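Local coordinates for probable UTP--glucose-1-phosphate uridylyltransferase YngB (Bacillus subtilis, PDB 7O2N), which catalyses the formation of UDP-glucose from glucose 1-phosphate and UTP, a step toward the diglucosyl-diacylglycerol of the membrane and the glucosylation of wall teichoic acid, at residues Pro31-Asp34 / Gln39-Val42; Tyr253-Gly256 / Gly260-Lys263; Ile268-Met271 / Met275-Gln278. All blocks are in the same frame, centred on the assembly; numbering follows the deposited sequence.

Interaction 1. Residues Pro31-Asp34 / Gln39-Val42; sequences PIVD and QYIV
A tyrosine-to-loop contact links Tyr40, in the first turn of helix 37-47, with Ile32 and Val33 in the loop that leads into that helix from strand 6-11. The phenol ends in a hydrogen bond: Val33 N donates to Tyr40 OH over 3.2 Å, bent to 138° at the hydrogen and arriving at the ring edge, near its plane. Ile32 makes the apolar half of the contact. Its CB lies 3.4 Å from Tyr40 CE2, approaching the ring obliquely, and its CG2 is 3.7 Å from Tyr40 OH. With CG2 turned anti to the backbone N, that methyl stays by the phenol, while CD1 heads away toward helix 258-269. Strand 6-11 and helix 37-47 belong to the Rossmann-like nucleotidyltransferase domain of the GT-A clan, and the loop between them also reaches the second subunit. The Tyr40 ring also takes a cation-pi contact from Lys35. Farther along the loop, Asp34 forms salt bridges with Arg272 of its own chain and Lys258 of the second subunit.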
# COMPACT_ATOMS: atom_id res chain seq x y z
N PRO A 31 -0.74 -0.92 -3.05
CA PRO A 31 -1.67 -2.04 -3.14
C PRO A 31 -3.05 -1.45 -3.41
O PRO A 31 -3.39 -0.40 -2.86
CB PRO A 31 -1.54 -2.69 -1.75
CG PRO A 31 -1.14 -1.55 -0.83
CD PRO A 31 -0.26 -0.66 -1.68
N ILE A 32 -3.83 -2.11 -4.28
CA ILE A 32 -5.20 -1.70 -4.44
C ILE A 32 -6.12 -2.60 -3.65
O ILE A 32 -6.77 -2.12 -2.73
CB ILE A 32 -5.62 -1.46 -5.89
CG1 ILE A 32 -5.17 -0.06 -6.32
CG2 ILE A 32 -7.13 -1.62 -6.04
CD1 ILE A 32 -5.34 1.01 -5.25
N VAL A 33 -6.19 -3.90 -3.95
CA VAL A 33 -6.78 -4.62 -2.83
C VAL A 33 -5.65 -5.23 -2.00
O VAL A 33 -5.45 -4.93 -0.83
CB VAL A 33 -7.90 -5.59 -3.23
CG1 VAL A 33 -8.24 -6.59 -2.13
CG2 VAL A 33 -9.12 -4.82 -3.65
N ASP A 34 -4.81 -5.97 -2.71
CA ASP A 34 -3.70 -6.69 -2.15
C ASP A 34 -2.80 -6.95 -3.35
O ASP A 34 -1.87 -7.76 -3.31
CB ASP A 34 -4.23 -7.98 -1.53
CG ASP A 34 -4.95 -8.89 -2.52
OD1 ASP A 34 -5.26 -8.44 -3.64
OD2 ASP A 34 -5.19 -10.04 -2.17
N GLN A 39 -0.07 -4.13 -11.32
CA GLN A 39 -0.42 -5.48 -11.74
C GLN A 39 -1.78 -5.47 -12.42
O GLN A 39 -2.01 -6.27 -13.33
CB GLN A 39 -0.48 -6.47 -10.58
CG GLN A 39 -0.74 -7.91 -11.03
CD GLN A 39 -0.74 -8.83 -9.83
OE1 GLN A 39 0.02 -8.66 -8.88
NE2 GLN A 39 -1.65 -9.77 -9.83
N TYR A 40 -2.68 -4.59 -11.97
CA TYR A 40 -3.99 -4.49 -12.60
C TYR A 40 -3.79 -4.13 -14.07
O TYR A 40 -4.48 -4.68 -14.92
CB TYR A 40 -4.93 -3.54 -11.85
CG TYR A 40 -5.45 -4.00 -10.51
CD1 TYR A 40 -6.63 -4.72 -10.40
CD2 TYR A 40 -4.79 -3.68 -9.33
CE1 TYR A 40 -7.12 -5.15 -9.17
CE2 TYR A 40 -5.27 -4.06 -8.10
CZ TYR A 40 -6.43 -4.81 -8.01
OH TYR A 40 -6.89 -5.20 -6.78
N ILE A 41 -2.83 -3.25 -14.37
CA ILE A 41 -2.64 -2.74 -15.72
C ILE A 41 -2.10 -3.85 -16.61
O ILE A 41 -2.62 -4.06 -17.71
CB ILE A 41 -1.70 -1.53 -15.76
CG1 ILE A 41 -2.08 -0.48 -14.71
CG2 ILE A 41 -1.71 -0.97 -17.17
CD1 ILE A 41 -1.10 0.66 -14.60
N VAL A 42 -1.08 -4.57 -16.13
CA VAL A 42 -0.55 -5.71 -16.86
C VAL A 42 -1.63 -6.78 -17.07
O VAL A 42 -1.64 -7.44 -18.10
CB VAL A 42 0.70 -6.30 -16.18
CG1 VAL A 42 1.14 -7.61 -16.83
CG2 VAL A 42 1.84 -5.29 -16.21

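Interaction 2. Residues Tyr253-Gly256 / Gly260-Lys263; sequences YDIG and GCFK
Gly260 opens the helical side of the contact, where helix 258-269 runs beside the end of strand 251-254. Its CA comes within 4.6 Å of Ile255 CA, a close approach of backbone to backbone. The strand end is itself shaped by a side chain: Gly256 N donates to Asp254 OD1 over 3.1 Å at 163°, an Asx turn in which the N-H meets the oxygen from above the carboxylate plane, 60° out of it.

Cys261 follows and supplies the side-chain packing. Its sulfur sits 3.8 Å from Ile255 CB and 3.7 Å from Ile255 O, in a rotamer that sets SG next to the cysteine's own backbone N and on the far side from its carbonyl. From the other partner, Ile255 CG2 reaches to 4.2 Å from Cys261 CA, and Ile255 also packs on Ile134 of strand 133-136. Phe262 lies at the dimer interface, where its ring meets Phe262 of the second subunit with the planes about 25° apart. Lys263, one residue on, packs on Tyr282 of that subunit.

Backbone bonds from Tyr253 to Ile134 and from Ile255 to Asp132 tie the strand side to strand 133-136 and the residue before it, so the contact is a short strand-to-helix connection joining a two-stranded antiparallel sheet to a helix that lines the homodimer interface.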
# COMPACT_ATOMS: atom_id res chain seq x y z
N TYR A 253 -12.88 2.87 -11.78
CA TYR A 253 -12.45 3.38 -10.49
C TYR A 253 -11.16 4.16 -10.63
O TYR A 253 -10.10 3.57 -10.79
CB TYR A 253 -12.26 2.22 -9.52
CG TYR A 253 -13.48 1.36 -9.44
CD1 TYR A 253 -14.66 1.82 -8.88
CD2 TYR A 253 -13.46 0.10 -9.99
CE1 TYR A 253 -15.81 1.04 -8.85
CE2 TYR A 253 -14.59 -0.70 -9.95
CZ TYR A 253 -15.77 -0.23 -9.39
OH TYR A 253 -16.86 -1.04 -9.37
N ASP A 254 -11.29 5.50 -10.59
CA ASP A 254 -10.14 6.39 -10.67
C ASP A 254 -9.31 6.20 -9.40
O ASP A 254 -9.87 6.07 -8.31
CB ASP A 254 -10.56 7.82 -10.97
CG ASP A 254 -9.60 8.89 -10.48
OD1 ASP A 254 -9.33 8.94 -9.24
OD2 ASP A 254 -9.13 9.68 -11.31
N ILE A 255 -7.98 6.13 -9.57
CA ILE A 255 -7.06 5.97 -8.46
C ILE A 255 -5.98 7.06 -8.47
O ILE A 255 -4.84 6.80 -8.08
CB ILE A 255 -6.45 4.55 -8.47
CG1 ILE A 255 -5.70 4.25 -9.78
CG2 ILE A 255 -7.53 3.52 -8.22
CD1 ILE A 255 -5.20 2.83 -9.90
N GLY A 256 -6.34 8.28 -8.90
CA GLY A 256 -5.41 9.40 -8.95
C GLY A 256 -5.22 10.10 -7.60
O GLY A 256 -4.30 10.88 -7.44
N GLY A 260 -9.75 8.22 -4.08
CA GLY A 260 -10.02 7.37 -5.22
C GLY A 260 -9.64 5.92 -4.94
O GLY A 260 -10.44 5.03 -5.19
N CYS A 261 -8.43 5.72 -4.40
CA CYS A 261 -7.86 4.40 -4.13
C CYS A 261 -8.64 3.67 -3.05
O CYS A 261 -8.89 2.48 -3.17
CB CYS A 261 -6.45 4.53 -3.58
SG CYS A 261 -5.28 5.00 -4.85
N PHE A 262 -8.96 4.36 -1.95
CA PHE A 262 -9.77 3.76 -0.91
C PHE A 262 -11.05 3.23 -1.53
O PHE A 262 -11.42 2.08 -1.29
CB PHE A 262 -10.05 4.78 0.19
CG PHE A 262 -10.83 4.19 1.33
CD1 PHE A 262 -10.18 3.55 2.37
CD2 PHE A 262 -12.23 4.22 1.33
CE1 PHE A 262 -10.92 2.93 3.37
CE2 PHE A 262 -12.95 3.64 2.36
CZ PHE A 262 -12.29 3.00 3.37
N LYS A 263 -11.72 4.05 -2.34
CA LYS A 263 -12.95 3.61 -2.99
C LYS A 263 -12.66 2.38 -3.85
O LYS A 263 -13.41 1.41 -3.80
CB LYS A 263 -13.57 4.74 -3.81
CG LYS A 263 -14.20 5.87 -2.99
CD LYS A 263 -14.71 6.96 -3.88
CE LYS A 263 -15.55 7.99 -3.17
NZ LYS A 263 -14.76 9.21 -2.92

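Interaction 3. Residues Ile268-Met271 / Met275-Gln278; sequences IGLM and MRSQ
Leu270 and Arg276 bring the two backbones closest, their CA atoms 4.6 Å apart where the chain leaves helix 258-269 and turns into helix 273-295. Within the first segment, a backbone bond runs from Met271 N to Ile268 O, 3.0 Å long. Gly269 sits beside the start of the second helix, and its carbonyl oxygen lies 3.9 Å from Met275 CG.

Arg276 carries most of the side-chain contact. Its aliphatic stem is laid across the carbonyl of Leu270, with Leu270 O 3.2 Å from Arg276 CG. CG is anti to the backbone N (chi1 -178°) and the chain stays extended as far as NE, which takes the stem past this oxygen before the guanidinium turns back to it. There Arg276 NH1 gives Leu270 O a weak hydrogen bond, 3.4 Å long but fairly straight at 161°, with the oxygen at the guanidinium edge, near its plane. The stronger partner of NH1 is Glu290 of the second subunit, with which it forms a salt bridge. Replacing Arg276 by a leucine would probably leave Glu290 of the second subunit without its mate and the Leu270 carbonyl without this weak donor.

The Leu270 side chain adds a looser touch, CD2 lying 4.3 Å from Arg276 CG, and it also packs on Val286 of the second subunit. Met275, bent at its thioether end, packs on Val33 of the loop before helix 37-47. The whole forms a short helix-to-helix connection, a link that carries the chain from helix 258-269 into the long C-terminal helix 273-295, at the interface of the homodimer.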
# COMPACT_ATOMS: atom_id res chain seq x y z
N ILE A 268 -13.55 -3.22 -5.31
CA ILE A 268 -12.96 -4.44 -5.84
C ILE A 268 -12.97 -5.48 -4.71
O ILE A 268 -13.14 -6.68 -4.95
CB ILE A 268 -11.54 -4.20 -6.38
CG1 ILE A 268 -11.39 -2.99 -7.31
CG2 ILE A 268 -10.90 -5.47 -6.92
CD1 ILE A 268 -11.92 -3.15 -8.71
N GLY A 269 -12.82 -5.00 -3.47
CA GLY A 269 -12.82 -5.87 -2.31
C GLY A 269 -14.15 -6.60 -2.22
O GLY A 269 -14.20 -7.82 -2.06
N LEU A 270 -15.22 -5.81 -2.42
CA LEU A 270 -16.59 -6.29 -2.32
C LEU A 270 -16.87 -7.29 -3.44
O LEU A 270 -17.87 -8.00 -3.36
CB LEU A 270 -17.55 -5.10 -2.39
CG LEU A 270 -17.65 -4.32 -1.09
CD1 LEU A 270 -18.32 -2.98 -1.27
CD2 LEU A 270 -18.39 -5.13 -0.05
N MET A 271 -16.00 -7.32 -4.45
CA MET A 271 -16.23 -8.23 -5.56
C MET A 271 -15.51 -9.55 -5.30
O MET A 271 -15.73 -10.52 -6.02
CB MET A 271 -15.79 -7.60 -6.88
CG MET A 271 -16.68 -6.45 -7.31
SD MET A 271 -15.91 -5.44 -8.65
CE MET A 271 -17.15 -4.17 -8.95
N MET A 275 -13.54 -12.10 0.68
CA MET A 275 -13.55 -11.02 1.66
C MET A 275 -14.90 -10.31 1.73
O MET A 275 -15.13 -9.53 2.66
CB MET A 275 -12.41 -10.01 1.51
CG MET A 275 -11.73 -9.93 0.16
SD MET A 275 -10.01 -9.33 0.34
CE MET A 275 -10.15 -8.15 1.69
N ARG A 276 -15.80 -10.60 0.78
CA ARG A 276 -17.00 -9.80 0.62
C ARG A 276 -17.78 -9.66 1.93
O ARG A 276 -18.11 -8.54 2.33
CB ARG A 276 -17.84 -10.21 -0.59
CG ARG A 276 -19.07 -9.34 -0.77
CD ARG A 276 -20.01 -9.81 -1.86
NE ARG A 276 -21.34 -9.30 -1.57
CZ ARG A 276 -21.87 -8.20 -2.09
NH1 ARG A 276 -21.20 -7.49 -2.98
NH2 ARG A 276 -23.09 -7.83 -1.72
N SER A 277 -18.07 -10.76 2.62
CA SER A 277 -18.98 -10.65 3.76
C SER A 277 -18.32 -9.97 4.95
O SER A 277 -18.95 -9.12 5.60
CB SER A 277 -19.67 -11.94 4.13
OG SER A 277 -19.04 -13.06 3.55
N GLN A 278 -17.05 -10.32 5.21
CA GLN A 278 -16.39 -9.75 6.37
C GLN A 278 -16.31 -8.23 6.20
O GLN A 278 -16.44 -7.47 7.16
CB GLN A 278 -14.99 -10.33 6.56
CG GLN A 278 -14.93 -11.85 6.57
CD GLN A 278 -13.79 -12.33 5.70
OE1 GLN A 278 -13.97 -13.15 4.81
NE2 GLN A 278 -12.60 -11.78 5.94

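How the interactions relate
Helix 258-269 is shared by interactions 2 and 3, its beginning meeting strand 251-254 and its end meeting helix 273-295, whereas interaction 1 rests against it from the loop before helix 37-47. All three are partly buried and touch the second subunit, but interaction 3 lies farthest out, its centre about 23 Å from the centre of the chain, against about 11 and 12 Å for the other two. Their chemistry differs: a phenol bonded to a backbone amide in interaction 1, apolar and backbone packing in interaction 2, and an arginine serving both a local carbonyl and the partner subunit in interaction 3. Val33 CG2 packs 3.7 Å from Ile268 CB, and Ile32 CD1 4.0 Å from Cys261 SG.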